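Long-range contacts in AMP-dependent synthetase and ligase (Xenorhabdus doucetiae, PDB 6QSR), which forms a dehydratase heterocomplex with a FabA/FabZ-like partner chain in the biosynthesis of aryl polyene pigments by a type II polyketide synthase: residues A[8-13]-A[53-58]; A[16-21]-A[82-87]; A[46-51]-A[93-98]. All blocks are in the same frame, centred on the assembly; numbering follows the deposited sequence.

Contact 1. Residues A[8-13]-A[53-58]; sequences REQPAQ and QTLLAP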
loop_
_atom_site.group_PDB
_atom_site.type_symbol
_atom_site.label_atom_id
_atom_site.label_comp_id
_atom_site.label_asym_id
_atom_site.label_seq_id
_atom_site.Cartn_x
_atom_site.Cartn_y
_atom_site.Cartn_z
ATOM N N ARG A 8 1.994 16.026 18.671
ATOM C CA ARG A 8 3.164 15.144 18.644
ATOM C C ARG A 8 3.957 15.223 19.942
ATOM O O ARG A 8 4.038 16.278 20.576
ATOM C CB ARG A 8 4.071 15.415 17.434
ATOM C CG ARG A 8 4.763 16.773 17.407
ATOM C CD ARG A 8 5.860 16.847 16.351
ATOM N NE ARG A 8 5.326 16.836 14.988
ATOM C CZ ARG A 8 5.973 17.261 13.898
ATOM N NH1 ARG A 8 5.362 17.201 12.715
ATOM N NH2 ARG A 8 7.215 17.744 13.962
ATOM N N GLU A 9 4.517 14.079 20.325
ATOM C CA GLU A 9 5.422 13.960 21.457
ATOM C C GLU A 9 6.624 13.157 21.014
ATOM O O GLU A 9 6.544 12.365 20.070
ATOM C CB GLU A 9 4.771 13.214 22.617
ATOM C CG GLU A 9 3.685 13.970 23.352
ATOM C CD GLU A 9 3.059 13.127 24.450
ATOM O OE1 GLU A 9 3.811 12.571 25.284
ATOM O OE2 GLU A 9 1.814 13.013 24.479
ATOM N N GLN A 10 7.717 13.342 21.741
ATOM C CA GLN A 10 8.974 12.677 21.466
ATOM C C GLN A 10 9.634 12.457 22.834
ATOM O O GLN A 10 10.447 13.271 23.263
ATOM C CB GLN A 10 9.798 13.549 20.510
ATOM C CG GLN A 10 11.092 12.928 20.007
ATOM C CD GLN A 10 11.533 13.421 18.631
ATOM O OE1 GLN A 10 11.034 14.420 18.112
ATOM N NE2 GLN A 10 12.485 12.709 18.035
ATOM N N PRO A 11 9.233 11.381 23.554
ATOM C CA PRO A 11 9.769 11.121 24.902
ATOM C C PRO A 11 11.245 10.695 24.942
ATOM O O PRO A 11 11.881 10.800 25.994
ATOM C CB PRO A 11 8.872 9.991 25.424
ATOM C CG PRO A 11 8.404 9.288 24.200
ATOM C CD PRO A 11 8.226 10.368 23.173
ATOM N N ALA A 12 11.758 10.195 23.819
ATOM C CA ALA A 12 13.187 9.941 23.630
ATOM C C ALA A 12 13.552 10.423 22.230
ATOM O O ALA A 12 12.667 10.583 21.390
ATOM C CB ALA A 12 13.478 8.456 23.781
ATOM N N GLN A 13 14.837 10.637 21.952
ATOM C CA GLN A 13 15.238 11.117 20.614
ATOM C C GLN A 13 14.962 10.086 19.497
ATOM O O GLN A 13 14.907 10.452 18.319
ATOM C CB GLN A 13 16.706 11.565 20.590
ATOM C CG GLN A 13 17.034 12.729 21.528
ATOM C CD GLN A 13 16.377 14.044 21.127
ATOM O OE1 GLN A 13 16.872 14.760 20.255
ATOM N NE2 GLN A 13 15.269 14.377 21.780
ATOM N N GLN A 53 11.818 9.877 8.616
ATOM C CA GLN A 53 12.820 10.665 7.897
ATOM C C GLN A 53 12.933 12.139 8.342
ATOM O O GLN A 53 13.957 12.768 8.080
ATOM C CB GLN A 53 12.585 10.565 6.380
ATOM C CG GLN A 53 12.781 9.151 5.834
ATOM C CD GLN A 53 12.572 9.046 4.331
ATOM O OE1 GLN A 53 11.631 9.614 3.778
ATOM N NE2 GLN A 53 13.446 8.297 3.665
ATOM N N THR A 54 11.904 12.683 9.006
ATOM C CA THR A 54 11.941 14.067 9.518
ATOM C C THR A 54 12.296 14.203 11.008
ATOM O O THR A 54 12.946 15.172 11.388
ATOM C CB THR A 54 10.617 14.816 9.256
ATOM O OG1 THR A 54 9.526 14.143 9.899
ATOM C CG2 THR A 54 10.358 14.928 7.759
ATOM N N LEU A 55 11.870 13.253 11.840
ATOM C CA LEU A 55 12.102 13.309 13.290
ATOM C C LEU A 55 13.169 12.351 13.823
ATOM O O LEU A 55 13.893 12.709 14.754
ATOM C CB LEU A 55 10.803 13.032 14.054
ATOM C CG LEU A 55 9.543 13.814 13.690
ATOM C CD1 LEU A 55 8.382 13.303 14.529
ATOM C CD2 LEU A 55 9.746 15.310 13.894
ATOM N N LEU A 56 13.251 11.145 13.261
ATOM C CA LEU A 56 13.988 10.031 13.888
ATOM C C LEU A 56 15.301 9.676 13.201
ATOM O O LEU A 56 16.335 9.544 13.868
ATOM C CB LEU A 56 13.091 8.784 13.961
ATOM C CG LEU A 56 12.299 8.499 15.249
ATOM C CD1 LEU A 56 11.733 9.743 15.914
ATOM C CD2 LEU A 56 11.186 7.503 14.956
ATOM N N ALA A 57 15.245 9.499 11.883
ATOM C CA ALA A 57 16.369 9.009 11.090
ATOM C C ALA A 57 16.591 9.876 9.846
ATOM O O ALA A 57 16.458 9.388 8.723
ATOM C CB ALA A 57 16.127 7.556 10.703
ATOM N N PRO A 58 16.956 11.164 10.040
ATOM C CA PRO A 58 17.228 12.035 8.886
ATOM C C PRO A 58 18.409 11.512 8.067
ATOM O O PRO A 58 19.383 11.024 8.644
ATOM C CB PRO A 58 17.550 13.398 9.526
ATOM C CG PRO A 58 17.951 13.090 10.930
ATOM C CD PRO A 58 17.161 11.871 11.321
HETATM O O HOH W 1 16.440 9.051 16.559
#
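The guanidinium of Arg8 and the carboxamide of Gln10 are the flat groups here; both lie against Leu55, and Gln10 also against Leu56. Leu55 CD2 reaches the guanidinium at a slant, 3.5 Å from Arg8 NH2. A bend in the Arg8 chain (chi3 69°) turns the group to this methyl, while its NE forms a salt bridge with Glu5 and its NH1 packs near the ring of Tyr51. The amide of Gln10 brings its nitrogen to two neighbours at once: NE2 lies 3.6 Å from Leu55 O, which is proximity and not a hydrogen bond, and 3.7 Å from Leu56 CD1. Gln10 gets this far because CG stands opposite the backbone N (chi1 -174°) and the chain runs on extended, so that it slides past Leu56 in the reverse direction.

Helix 41-56 is the central helix of a hot-dog fold, wrapped by an antiparallel sheet, and this contact joins its C-terminal end to the turn that leaves edge strand 4-9. Leu55 and Leu56 also touch Ala16 on the next strand, and Leu56 reaches Ile84 and Trp86 beyond it.

Polar closure at this solvent-exposed end is indirect. Gln10 NE2 donates a weak bond to Gln13 O, 3.3 Å long and bent to 138°, which ties the turn to itself. The same carbonyl oxygen receives a hydrogen from a water 2.7 Å from Gln13 O, and that water gives its second hydrogen to Leu56 O, so a single bridge spans loop and helix end where the two backbones come nearest, Gln13 CA and Leu56 CA 6.9 Å apart, too far for a direct backbone bond.

Contact 2. Residues A[16-21]-A[82-87]; sequences AMIQLY and LKINWD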
loop_
_atom_site.group_PDB
_atom_site.type_symbol
_atom_site.label_atom_id
_atom_site.label_comp_id
_atom_site.label_asym_id
_atom_site.label_seq_id
_atom_site.Cartn_x
_atom_site.Cartn_y
_atom_site.Cartn_z
ATOM N N ALA A 16 8.693 8.479 18.679
ATOM C CA ALA A 16 7.668 9.507 18.483
ATOM C C ALA A 16 6.272 8.938 18.631
ATOM O O ALA A 16 6.014 7.789 18.274
ATOM C CB ALA A 16 7.816 10.165 17.119
ATOM N N MET A 17 5.383 9.775 19.159
ATOM C CA MET A 17 3.974 9.481 19.298
ATOM C C MET A 17 3.260 10.630 18.609
ATOM O O MET A 17 3.516 11.790 18.932
ATOM C CB MET A 17 3.580 9.421 20.768
ATOM C CG MET A 17 3.600 8.021 21.358
ATOM S SD MET A 17 3.154 7.990 23.107
ATOM C CE MET A 17 1.497 8.680 23.069
ATOM N N ILE A 18 2.397 10.313 17.648
ATOM C CA ILE A 18 1.696 11.332 16.865
ATOM C C ILE A 18 0.209 11.006 16.869
ATOM O O ILE A 18 -0.178 9.864 16.610
ATOM C CB ILE A 18 2.211 11.401 15.404
ATOM C CG1 ILE A 18 3.744 11.534 15.341
ATOM C CG2 ILE A 18 1.607 12.584 14.668
ATOM C CD1 ILE A 18 4.460 10.252 14.991
ATOM N N GLN A 19 -0.618 12.006 17.177
ATOM C CA GLN A 19 -2.059 11.858 17.109
ATOM C C GLN A 19 -2.526 12.487 15.800
ATOM O O GLN A 19 -2.272 13.673 15.560
ATOM C CB GLN A 19 -2.730 12.517 18.307
ATOM C CG GLN A 19 -4.237 12.310 18.364
ATOM C CD GLN A 19 -4.835 12.740 19.688
ATOM O OE1 GLN A 19 -4.271 13.573 20.398
ATOM N NE2 GLN A 19 -5.981 12.170 20.029
ATOM N N LEU A 20 -3.196 11.678 14.971
ATOM C CA LEU A 20 -3.610 12.060 13.622
ATOM C C LEU A 20 -5.102 11.911 13.437
ATOM O O LEU A 20 -5.706 10.972 13.950
ATOM C CB LEU A 20 -2.934 11.167 12.585
ATOM C CG LEU A 20 -1.413 11.157 12.584
ATOM C CD1 LEU A 20 -0.930 10.145 11.561
ATOM C CD2 LEU A 20 -0.870 12.543 12.284
ATOM N N TYR A 21 -5.674 12.813 12.654
ATOM C CA TYR A 21 -7.100 12.791 12.351
ATOM C C TYR A 21 -7.296 12.605 10.843
ATOM O O TYR A 21 -6.658 13.285 10.041
ATOM C CB TYR A 21 -7.757 14.078 12.837
ATOM C CG TYR A 21 -9.188 14.210 12.381
ATOM C CD1 TYR A 21 -10.206 13.511 13.022
ATOM C CD2 TYR A 21 -9.519 15.010 11.286
ATOM C CE1 TYR A 21 -11.523 13.618 12.591
ATOM C CE2 TYR A 21 -10.832 15.126 10.855
ATOM C CZ TYR A 21 -11.828 14.424 11.507
ATOM O OH TYR A 21 -13.136 14.535 11.072
ATOM N N LEU A 82 -0.163 7.098 16.415
ATOM C CA LEU A 82 0.960 6.459 15.718
ATOM C C LEU A 82 2.194 6.477 16.603
ATOM O O LEU A 82 2.663 7.545 16.962
ATOM C CB LEU A 82 1.257 7.205 14.417
ATOM C CG LEU A 82 2.497 6.790 13.618
ATOM C CD1 LEU A 82 2.508 5.294 13.348
ATOM C CD2 LEU A 82 2.556 7.591 12.328
ATOM N N LYS A 83 2.724 5.294 16.908
ATOM C CA LYS A 83 3.904 5.120 17.744
ATOM C C LYS A 83 4.995 4.574 16.834
ATOM O O LYS A 83 4.762 3.584 16.149
ATOM C CB LYS A 83 3.569 4.125 18.858
ATOM C CG LYS A 83 4.730 3.595 19.699
ATOM C CD LYS A 83 4.508 2.113 19.998
ATOM C CE LYS A 83 5.464 1.563 21.043
ATOM N NZ LYS A 83 4.835 0.402 21.738
ATOM N N ILE A 84 6.155 5.238 16.805
ATOM C CA ILE A 84 7.298 4.827 15.972
ATOM C C ILE A 84 8.557 4.761 16.831
ATOM O O ILE A 84 8.816 5.671 17.624
ATOM C CB ILE A 84 7.574 5.811 14.804
ATOM C CG1 ILE A 84 6.337 6.015 13.923
ATOM C CG2 ILE A 84 8.703 5.283 13.927
ATOM C CD1 ILE A 84 6.405 7.261 13.065
ATOM N N ASN A 85 9.338 3.699 16.644
ATOM C CA ASN A 85 10.619 3.525 17.315
ATOM C C ASN A 85 11.680 3.266 16.248
ATOM O O ASN A 85 11.486 2.417 15.372
ATOM C CB ASN A 85 10.530 2.354 18.290
ATOM C CG ASN A 85 11.812 2.136 19.073
ATOM O OD1 ASN A 85 12.794 1.583 18.560
ATOM N ND2 ASN A 85 11.804 2.553 20.330
ATOM N N TRP A 86 12.781 4.015 16.321
ATOM C CA TRP A 86 13.921 3.850 15.422
ATOM C C TRP A 86 15.085 3.249 16.204
ATOM O O TRP A 86 15.533 3.831 17.197
ATOM C CB TRP A 86 14.291 5.206 14.815
ATOM C CG TRP A 86 15.598 5.261 14.086
ATOM C CD1 TRP A 86 16.616 6.143 14.305
ATOM C CD2 TRP A 86 16.016 4.423 13.005
ATOM N NE1 TRP A 86 17.647 5.905 13.425
ATOM C CE2 TRP A 86 17.307 4.849 12.622
ATOM C CE3 TRP A 86 15.430 3.340 12.330
ATOM C CZ2 TRP A 86 18.016 4.244 11.582
ATOM C CZ3 TRP A 86 16.137 2.733 11.300
ATOM C CH2 TRP A 86 17.424 3.185 10.943
ATOM N N ASP A 87 15.548 2.078 15.764
ATOM C CA ASP A 87 16.703 1.404 16.357
ATOM C C ASP A 87 17.832 1.479 15.327
ATOM O O ASP A 87 17.890 0.688 14.385
ATOM C CB ASP A 87 16.358 -0.042 16.728
ATOM C CG ASP A 87 17.406 -0.688 17.621
ATOM O OD1 ASP A 87 18.598 -0.363 17.481
ATOM O OD2 ASP A 87 17.035 -1.533 18.467
#
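Four backbone bonds join Ala16 and Ile18 to Ile84 and Leu82 in two reciprocal pairs. Ala16 N reaches Ile84 O at 3.0 Å, and Ile84 N returns to Ala16 O at 2.9 Å. In the second pair Ile18 N lies 2.9 Å from Leu82 O, and Leu82 N meets Ile18 O at 2.8 Å with an almost perfectly straight N-H...O angle of 179°. Between these hydrogen-bonded pairs stands the non-hydrogen-bonded pair Met17 and Lys83, whose CA atoms approach to 4.6 Å; here the backbone is supplemented by CA-H...O contacts, such as Lys83 CA to Ala16 O at 3.4 Å.

Side chains alternate between two faces. Met17 and Lys83 point to the exposed one, while Ala16, Ile18, Leu82 and Ile84 share the buried one. There a chi1 of -52° sets Ile18 CG1 beside its own backbone N, and an unstaggered chi2 of 103° swings CD1 to 4.1 Å from Ile84 CD1. Further along, Leu20 CD1 comes to 4.4 Å from Leu82 CD2, a looser touch.

This is an antiparallel pairing within the sheet of the hot-dog fold, its apolar face turned to helix 41-56: Ile18 and Leu20 touch Tyr51, Leu82 touches Val48 and Ile84 touches Leu56. Strand 4-9 flanks strand 15-21 on its other edge, and strand 92-99 continues the sheet beyond strand 79-87.

Contact 3. Residues A[46-51]-A[93-98]; sequences DWVMHY and LTFRYD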
loop_
_atom_site.group_PDB
_atom_site.type_symbol
_atom_site.label_atom_id
_atom_site.label_comp_id
_atom_site.label_asym_id
_atom_site.label_seq_id
_atom_site.Cartn_x
_atom_site.Cartn_y
_atom_site.Cartn_z
ATOM N N ASP A 46 3.410 5.360 4.279
ATOM C CA ASP A 46 3.865 6.667 3.792
ATOM C C ASP A 46 4.122 7.647 4.950
ATOM O O ASP A 46 5.172 8.271 5.001
ATOM C CB ASP A 46 2.869 7.238 2.768
ATOM C CG ASP A 46 3.433 8.410 1.978
ATOM O OD1 ASP A 46 4.354 8.206 1.163
ATOM O OD2 ASP A 46 2.941 9.538 2.150
ATOM N N TRP A 47 3.190 7.734 5.904
ATOM C CA TRP A 47 3.324 8.655 7.037
ATOM C C TRP A 47 4.394 8.206 8.039
ATOM O O TRP A 47 5.145 9.029 8.550
ATOM C CB TRP A 47 1.978 8.852 7.749
ATOM C CG TRP A 47 0.876 9.294 6.835
ATOM C CD1 TRP A 47 1.000 9.988 5.660
ATOM C CD2 TRP A 47 -0.526 9.081 7.028
ATOM N NE1 TRP A 47 -0.242 10.198 5.099
ATOM C CE2 TRP A 47 -1.196 9.660 5.923
ATOM C CE3 TRP A 47 -1.283 8.450 8.024
ATOM C CZ2 TRP A 47 -2.594 9.628 5.789
ATOM C CZ3 TRP A 47 -2.678 8.413 7.884
ATOM C CH2 TRP A 47 -3.310 8.996 6.774
ATOM N N VAL A 48 4.476 6.908 8.298
ATOM C CA VAL A 48 5.583 6.352 9.081
ATOM C C VAL A 48 6.923 6.823 8.510
ATOM O O VAL A 48 7.772 7.331 9.244
ATOM C CB VAL A 48 5.506 4.811 9.187
ATOM C CG1 VAL A 48 6.813 4.219 9.705
ATOM C CG2 VAL A 48 4.365 4.417 10.114
ATOM N N MET A 49 7.086 6.711 7.202
ATOM C CA MET A 49 8.318 7.176 6.554
ATOM C C MET A 49 8.539 8.694 6.649
ATOM O O MET A 49 9.680 9.126 6.778
ATOM C CB MET A 49 8.362 6.716 5.100
ATOM C CG MET A 49 8.416 5.202 4.950
ATOM S SD MET A 49 9.890 4.415 5.631
ATOM C CE MET A 49 11.170 5.499 4.993
ATOM N N HIS A 50 7.465 9.488 6.591
ATOM C CA HIS A 50 7.564 10.952 6.720
ATOM C C HIS A 50 8.065 11.370 8.101
ATOM O O HIS A 50 8.981 12.178 8.211
ATOM C CB HIS A 50 6.221 11.644 6.443
ATOM C CG HIS A 50 6.205 13.098 6.814
ATOM N ND1 HIS A 50 6.894 14.056 6.100
ATOM C CD2 HIS A 50 5.613 13.751 7.843
ATOM C CE1 HIS A 50 6.711 15.239 6.663
ATOM N NE2 HIS A 50 5.937 15.081 7.722
ATOM N N TYR A 51 7.442 10.830 9.144
ATOM C CA TYR A 51 7.854 11.132 10.512
ATOM C C TYR A 51 9.219 10.530 10.846
ATOM O O TYR A 51 10.016 11.152 11.565
ATOM C CB TYR A 51 6.778 10.696 11.512
ATOM C CG TYR A 51 5.552 11.580 11.456
ATOM C CD1 TYR A 51 5.606 12.900 11.907
ATOM C CD2 TYR A 51 4.338 11.106 10.950
ATOM C CE1 TYR A 51 4.488 13.724 11.857
ATOM C CE2 TYR A 51 3.216 11.921 10.896
ATOM C CZ TYR A 51 3.296 13.229 11.348
ATOM O OH TYR A 51 2.190 14.043 11.303
ATOM N N LEU A 93 13.070 0.279 11.962
ATOM C CA LEU A 93 11.993 1.181 12.296
ATOM C C LEU A 93 10.764 0.316 12.561
ATOM O O LEU A 93 10.365 -0.486 11.703
ATOM C CB LEU A 93 11.747 2.114 11.111
ATOM C CG LEU A 93 10.794 3.292 11.224
ATOM C CD1 LEU A 93 11.337 4.341 12.190
ATOM C CD2 LEU A 93 10.570 3.896 9.838
ATOM N N THR A 94 10.175 0.479 13.742
ATOM C CA THR A 94 8.987 -0.262 14.139
ATOM C C THR A 94 7.876 0.728 14.388
ATOM O O THR A 94 8.130 1.837 14.864
ATOM C CB THR A 94 9.250 -1.106 15.394
ATOM O OG1 THR A 94 9.846 -0.285 16.395
ATOM C CG2 THR A 94 10.218 -2.220 15.077
ATOM N N PHE A 95 6.652 0.336 14.045
ATOM C CA PHE A 95 5.489 1.223 14.186
ATOM C C PHE A 95 4.219 0.481 14.553
ATOM O O PHE A 95 4.078 -0.716 14.312
ATOM C CB PHE A 95 5.236 2.058 12.916
ATOM C CG PHE A 95 4.709 1.265 11.751
ATOM C CD1 PHE A 95 5.583 0.639 10.867
ATOM C CD2 PHE A 95 3.343 1.142 11.527
ATOM C CE1 PHE A 95 5.107 -0.095 9.789
ATOM C CE2 PHE A 95 2.862 0.402 10.445
ATOM C CZ PHE A 95 3.745 -0.215 9.579
ATOM N N ARG A 96 3.278 1.240 15.098
ATOM C CA ARG A 96 1.991 0.708 15.467
ATOM C C ARG A 96 1.006 1.864 15.353
ATOM O O ARG A 96 1.318 2.977 15.775
ATOM C CB ARG A 96 2.073 0.136 16.888
ATOM C CG ARG A 96 0.771 -0.361 17.486
ATOM C CD ARG A 96 0.981 -0.834 18.920
ATOM N NE ARG A 96 -0.278 -1.270 19.530
ATOM C CZ ARG A 96 -0.484 -1.464 20.837
ATOM N NH1 ARG A 96 0.485 -1.264 21.734
ATOM N NH2 ARG A 96 -1.684 -1.865 21.256
ATOM N N TYR A 97 -0.128 1.620 14.704
ATOM C CA TYR A 97 -1.240 2.568 14.684
ATOM C C TYR A 97 -2.321 2.014 15.588
ATOM O O TYR A 97 -2.766 0.887 15.387
ATOM C CB TYR A 97 -1.818 2.717 13.277
ATOM C CG TYR A 97 -1.046 3.598 12.317
ATOM C CD1 TYR A 97 -0.036 3.071 11.495
ATOM C CD2 TYR A 97 -1.364 4.950 12.182
ATOM C CE1 TYR A 97 0.644 3.875 10.589
ATOM C CE2 TYR A 97 -0.688 5.764 11.281
ATOM C CZ TYR A 97 0.308 5.227 10.485
ATOM O OH TYR A 97 0.959 6.056 9.603
ATOM N N ASP A 98 -2.755 2.807 16.565
ATOM C CA ASP A 98 -3.852 2.425 17.445
ATOM C C ASP A 98 -5.013 3.367 17.198
ATOM O O ASP A 98 -4.814 4.564 16.979
ATOM C CB ASP A 98 -3.442 2.506 18.922
ATOM C CG ASP A 98 -2.466 1.411 19.337
ATOM O OD1 ASP A 98 -2.449 0.317 18.732
ATOM O OD2 ASP A 98 -1.711 1.645 20.305
#
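Val48 drives its two methyls into a groove formed by Leu93, Phe95 and Tyr97, and this is the tight part of the contact. CG2 sits over one face of the Phe95 ring, 3.9 Å from the centroid and 27° off the normal, which is a CH-pi contact displaced toward the rim. The ring is presented there because Phe95 CG is confined between its backbone N and carbonyl carbon (chi1 71°). The same Val48 CG2 lies 3.8 Å from Tyr97 CE1, and the other methyl, Val48 CG1, meets Leu93 CD2 at 3.8 Å. Beside it on the helix, Trp47 and Tyr97 cross at roughly a right angle, with Trp47 CB 3.5 Å from Tyr97 OH; that hydroxyl is hydrogen-bonded to Gln44 O, while Trp47 NE1 bonds Met1 O.

Met49 makes the looser touch, SD 4.3 Å from Leu93 CD2. On the reverse of the strand, Thr94 and Arg96 point away from the helix, and with Asp98 they are partly exposed. There the chemistry is ionic: Arg96 NE and Asp98 OD1 form a salt bridge of 2.8 Å, and Asp98 OD2 lies above the guanidinium plane. Thr109 OG1 bonds both Arg96 NH2 and Asp98 OD1.

The segment axes pass 10.1 Å apart with N-to-C directions at 126°, the helix of the hot-dog fold packed on its antiparallel sheet. Strands 79-87 and 109-118 flank strand 92-99, contributing Leu82 and Ile115 against Val48, while Asp46 OD1 accepts a hydrogen bond from Trp77 NE1 of the partner FabA/FabZ-like chain and Met49 packs on the same Trp77.

Overall arrangement
From the N terminus, contact 1 opens first, leaving strand 4-9 and closing a loop when the chain reaches the end of helix 41-56. Contact 2 opens on the next strand, before that loop closes, and finishes on strand 79-87; contact 3 opens inside both, on the helix, and finishes last on strand 92-99. Every pair of contacts therefore crosses and none nests. Helix 41-56 serves contacts 1 and 3, whose centres lie 11 Å apart, whereas contact 2 is strand to strand. Backbone pairing of Glu9 with Met17, and of Lys83 with Arg96, carries one sheet through all three, from edge strand 4-9 to strand 92-99.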